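Local coordinates for protein protease Do-like 8, chloroplastic (Arabidopsis thaliana, PDB 4IC6) that probably acts as a serine endopeptidase of the HtrA (Deg) family in the chloroplast thylakoid, pairing a trypsin-like protease domain with a PDZ domain, at residues 112-117 against 130-135; 253-258 against 355-360. The protein carries 1 engineered substitution. All blocks are in the same frame, centred on the assembly; numbering follows the deposited sequence.

Contact 1 (112-117 against 130-135)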
# COMPACT_ATOMS: atom_id res chain seq x y z
N LYS A 112 27.73 25.85 15.69
CA LYS A 112 28.67 26.44 14.75
C LYS A 112 28.97 25.46 13.61
O LYS A 112 28.98 24.24 13.81
CB LYS A 112 29.96 26.82 15.48
CG LYS A 112 30.05 28.29 15.93
CD LYS A 112 29.50 28.55 17.34
CE LYS A 112 29.82 29.98 17.79
NZ LYS A 112 29.04 30.43 18.99
N ASN A 113 29.22 25.98 12.41
CA ASN A 113 29.33 25.15 11.20
C ASN A 113 30.77 24.88 10.74
O ASN A 113 31.61 25.77 10.76
CB ASN A 113 28.53 25.80 10.06
CG ASN A 113 28.43 24.91 8.83
OD1 ASN A 113 27.80 23.85 8.86
ND2 ASN A 113 29.03 25.35 7.73
N PHE A 114 31.05 23.64 10.33
CA PHE A 114 32.39 23.24 9.87
C PHE A 114 32.34 22.34 8.65
O PHE A 114 31.43 21.53 8.50
CB PHE A 114 33.14 22.50 10.98
CG PHE A 114 33.40 23.34 12.18
CD1 PHE A 114 34.49 24.20 12.22
CD2 PHE A 114 32.53 23.31 13.26
CE1 PHE A 114 34.72 24.99 13.33
CE2 PHE A 114 32.76 24.11 14.37
CZ PHE A 114 33.86 24.95 14.40
N GLU A 115 33.34 22.46 7.79
CA GLU A 115 33.50 21.53 6.70
C GLU A 115 33.89 20.17 7.26
O GLU A 115 34.76 20.09 8.13
CB GLU A 115 34.62 21.99 5.76
CG GLU A 115 34.26 23.16 4.90
CD GLU A 115 35.36 23.47 3.92
OE1 GLU A 115 36.54 23.28 4.28
OE2 GLU A 115 35.04 23.88 2.78
N GLY A 116 33.23 19.12 6.79
CA GLY A 116 33.59 17.76 7.17
C GLY A 116 34.33 17.05 6.05
O GLY A 116 33.74 16.70 5.02
N LYS A 117 35.63 16.84 6.23
CA LYS A 117 36.42 16.16 5.21
C LYS A 117 36.41 14.67 5.46
O LYS A 117 36.46 14.24 6.62
CB LYS A 117 37.86 16.69 5.19
CG LYS A 117 37.93 18.19 4.95
CD LYS A 117 39.36 18.66 4.71
CE LYS A 117 39.36 20.09 4.15
NZ LYS A 117 40.73 20.69 4.09
N LEU A 130 34.59 11.50 9.57
CA LEU A 130 34.91 12.80 8.98
C LEU A 130 35.95 13.50 9.85
O LEU A 130 36.23 13.09 10.98
CB LEU A 130 33.67 13.68 8.84
CG LEU A 130 32.46 13.09 8.11
CD1 LEU A 130 31.40 14.17 7.95
CD2 LEU A 130 32.85 12.56 6.75
N LYS A 131 36.50 14.58 9.32
CA LYS A 131 37.49 15.34 10.07
C LYS A 131 37.12 16.81 9.96
O LYS A 131 36.94 17.33 8.86
CB LYS A 131 38.89 15.06 9.52
CG LYS A 131 39.99 15.94 10.03
CD LYS A 131 40.33 15.64 11.48
CE LYS A 131 41.54 16.49 11.90
NZ LYS A 131 42.80 15.70 11.93
N VAL A 132 37.00 17.45 11.12
CA VAL A 132 36.60 18.85 11.23
C VAL A 132 37.78 19.67 11.74
O VAL A 132 38.56 19.20 12.57
CB VAL A 132 35.40 18.95 12.22
CG1 VAL A 132 35.51 20.16 13.11
CG2 VAL A 132 34.07 18.93 11.48
N ASP A 133 37.94 20.89 11.25
CA ASP A 133 39.02 21.77 11.72
C ASP A 133 38.46 22.77 12.74
O ASP A 133 37.90 23.81 12.37
CB ASP A 133 39.67 22.48 10.53
CG ASP A 133 40.79 23.42 10.95
OD1 ASP A 133 41.25 23.32 12.11
OD2 ASP A 133 41.22 24.25 10.11
N ALA A 134 38.60 22.46 14.03
CA ALA A 134 37.95 23.25 15.08
C ALA A 134 38.82 23.43 16.33
O ALA A 134 39.72 22.63 16.57
CB ALA A 134 36.62 22.59 15.47
N PRO A 135 38.54 24.47 17.13
CA PRO A 135 39.30 24.66 18.37
C PRO A 135 39.06 23.50 19.34
O PRO A 135 37.90 23.21 19.65
CB PRO A 135 38.72 25.96 18.95
CG PRO A 135 38.13 26.68 17.76
CD PRO A 135 37.59 25.58 16.89
O HOH W 1 36.37 22.09 9.49
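Phe114 lies across the end of segment 130-135, and its ring carries the tightly packed part of this contact. The methyl of Ala134 sits over one ring face, near the rim, in a CH-pi contact with CB 4.0 Å from the ring centroid. At the root of the ring, Phe114 CB meets Val132 CG2 at 3.7 Å, the two side chains crossing at about a right angle. The ring reaches Ala134 because CG stands anti to the carbonyl carbon (chi1 -63°). With only a methyl at Phe114, as in an alanine, the Ala134 CB would probably lose its CH-pi partner and a gap would be likely to open between strand and loop.

At the other end the backbones take over. Lys117 and Lys131 form an antiparallel hydrogen-bonded pair: Lys117 N donates to Lys131 O at 3.0 Å, and Lys131 N to Lys117 O at 2.7 Å, the latter in the carbonyl plane. Both lysine side chains leave on the same face of the sheet, their ends leading away from the contact. Between the two regions the chains diverge, and a water replaces direct pairing: it donates to Glu115 O at 2.9 Å and accepts from Asp133 N at 2.6 Å. Here lies the loose, solvent side, with Glu115 and Asp133 exposed.

The contact belongs to the beta hairpin of strands 111-122 and 127-131 in the N-terminal barrel of the trypsin-like fold. Strand 98-105 pairs along the other edge of 111-122, while strand 77-80 continues the sheet beyond 127-131.

Contact 2 (253-258 against 355-360)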
# COMPACT_ATOMS: atom_id res chain seq x y z
N LYS A 253 40.33 2.85 5.18
CA LYS A 253 39.46 1.71 4.87
C LYS A 253 39.78 0.53 5.76
O LYS A 253 40.82 0.50 6.41
CB LYS A 253 39.61 1.30 3.40
CG LYS A 253 40.98 0.73 3.04
CD LYS A 253 41.09 0.33 1.57
CE LYS A 253 41.34 1.55 0.68
NZ LYS A 253 42.00 1.20 -0.62
N VAL A 254 38.89 -0.46 5.79
CA VAL A 254 39.20 -1.68 6.52
C VAL A 254 39.52 -2.84 5.58
O VAL A 254 38.70 -3.21 4.75
CB VAL A 254 38.05 -2.08 7.45
CG1 VAL A 254 38.39 -3.38 8.19
CG2 VAL A 254 37.75 -0.94 8.41
N LEU A 255 40.72 -3.40 5.72
CA LEU A 255 41.09 -4.62 5.00
C LEU A 255 40.66 -5.84 5.81
O LEU A 255 41.04 -5.97 6.97
CB LEU A 255 42.60 -4.67 4.76
CG LEU A 255 43.09 -5.85 3.92
CD1 LEU A 255 42.41 -5.83 2.56
CD2 LEU A 255 44.62 -5.88 3.77
N ARG A 256 39.88 -6.74 5.21
CA ARG A 256 39.40 -7.94 5.91
C ARG A 256 39.85 -9.23 5.21
O ARG A 256 39.70 -9.35 3.99
CB ARG A 256 37.87 -7.97 5.99
CG ARG A 256 37.27 -6.92 6.89
CD ARG A 256 35.76 -7.07 6.96
NE ARG A 256 35.19 -6.11 7.90
CZ ARG A 256 34.85 -4.87 7.59
NH1 ARG A 256 34.33 -4.06 8.51
NH2 ARG A 256 35.01 -4.43 6.35
N ALA A 257 40.39 -10.17 5.97
CA ALA A 257 40.72 -11.48 5.43
C ALA A 257 39.50 -12.34 5.68
O ALA A 257 38.86 -12.21 6.71
CB ALA A 257 41.93 -12.08 6.13
N GLY A 258 39.16 -13.21 4.74
CA GLY A 258 37.98 -14.03 4.98
C GLY A 258 37.81 -15.14 3.97
O GLY A 258 38.74 -15.56 3.27
N LEU A 355 42.94 -17.76 3.53
CA LEU A 355 42.09 -16.58 3.57
C LEU A 355 42.54 -15.61 2.49
O LEU A 355 43.72 -15.52 2.18
CB LEU A 355 42.18 -15.91 4.94
CG LEU A 355 41.81 -16.85 6.10
CD1 LEU A 355 41.75 -16.05 7.40
CD2 LEU A 355 40.47 -17.50 5.84
N GLU A 356 41.59 -14.89 1.91
CA GLU A 356 41.90 -13.89 0.89
C GLU A 356 41.07 -12.68 1.27
O GLU A 356 40.27 -12.75 2.21
CB GLU A 356 41.49 -14.38 -0.49
CG GLU A 356 39.99 -14.68 -0.63
CD GLU A 356 39.65 -15.16 -2.03
OE1 GLU A 356 40.53 -15.05 -2.90
OE2 GLU A 356 38.53 -15.66 -2.25
N GLU A 357 41.25 -11.58 0.56
CA GLU A 357 40.52 -10.38 0.91
C GLU A 357 39.02 -10.63 0.84
O GLU A 357 38.50 -11.02 -0.21
CB GLU A 357 40.89 -9.18 0.03
CG GLU A 357 40.04 -7.96 0.35
CD GLU A 357 40.60 -6.68 -0.23
OE1 GLU A 357 41.59 -6.76 -0.99
OE2 GLU A 357 40.06 -5.60 0.08
N LYS A 358 38.36 -10.42 1.97
CA LYS A 358 36.91 -10.58 2.09
C LYS A 358 36.24 -9.35 1.50
O LYS A 358 36.09 -8.32 2.17
CB LYS A 358 36.52 -10.77 3.56
CG LYS A 358 35.01 -10.76 3.86
CD LYS A 358 34.23 -11.59 2.86
CE LYS A 358 32.83 -11.91 3.37
NZ LYS A 358 32.82 -13.21 4.07
N SER A 359 35.85 -9.46 0.24
CA SER A 359 35.31 -8.33 -0.51
C SER A 359 33.79 -8.35 -0.56
O SER A 359 33.14 -7.32 -0.37
CB SER A 359 35.89 -8.34 -1.93
OG SER A 359 35.81 -9.64 -2.49
N SER A 360 33.22 -9.53 -0.81
CA SER A 360 31.78 -9.70 -0.91
C SER A 360 31.02 -9.03 0.24
O SER A 360 31.45 -9.08 1.39
CB SER A 360 31.43 -11.19 -0.97
OG SER A 360 31.91 -11.89 0.17
O HOH W 2 38.32 -6.08 2.75
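Gly258, Lys358 and Arg256 have the most surface buried where segment 253-258 meets segment 355-360. Gly258 is bonded through both backbone polar atoms: its N donates to Glu356 O at 2.8 Å, nearly along the C=O axis, and its O accepts from Glu356 N at 3.2 Å. These bonds make an antiparallel hydrogen-bonded pair. A CB modelled on Gly258 would come within 2.8 Å of Lys358 CB, so Lys358 occupies the place of a side chain here. The neighbouring Ala257 and Glu357 form a non-hydrogen-bonded pair, and Ala257 CB packs on Leu355 CB at 4.0 Å.

Lys358 N donates to Arg256 O at 2.6 Å, a nearly straight bond at hydrogen (168°) although the donor is tilted 30° from the carbonyl plane. Alongside it, CB of Lys358 and CB of Arg256 approach to 3.9 Å. From there the two chains part: Lys358 bends so that NZ reaches Ile259 O, whereas Arg256 runs extended from CG to NE. Val254 CG1 covers one face of its guanidinium over the centre, and NH1 makes a salt bridge with Asp122 of the protease domain.

On the exposed side, a water accepts from Arg256 N and donates to Glu357 OE2 and Lys358 O, joining the segments where direct backbone pairing has ended. Leu255 crosses Glu357 at about a right angle, its CD1 set 3.4 Å from OE2.

Short strand 257-258 thus pairs with the end of strand 347-357 in the PDZ sheet; it follows helix 238-251, and Val254 and Arg256, just before the strand, pack back against that helix. Across the contact, helix 322-329 covers Leu355 and Lys358.

How the contacts relate
Contact 1 closes before contact 2 opens, so the two come in series along the chain. Their centres are 31 Å apart and their nearest atoms about 11 Å, without touching. They share no sheet: contact 1 is in the first barrel of the protease domain, contact 2 where the PDZ sheet joins its first and last strands. The Arg256-Asp122 bridge ties the linker to the end of strand 111-122. The hairpin that contact 1 closes at its open end thus meets the linker near its turn, which carries Asp126, predicted to belong to the charge relay. The side chains of Arg256 and Asp126 lie about 9 Å apart, so the linker into the PDZ domain passes close to the active site.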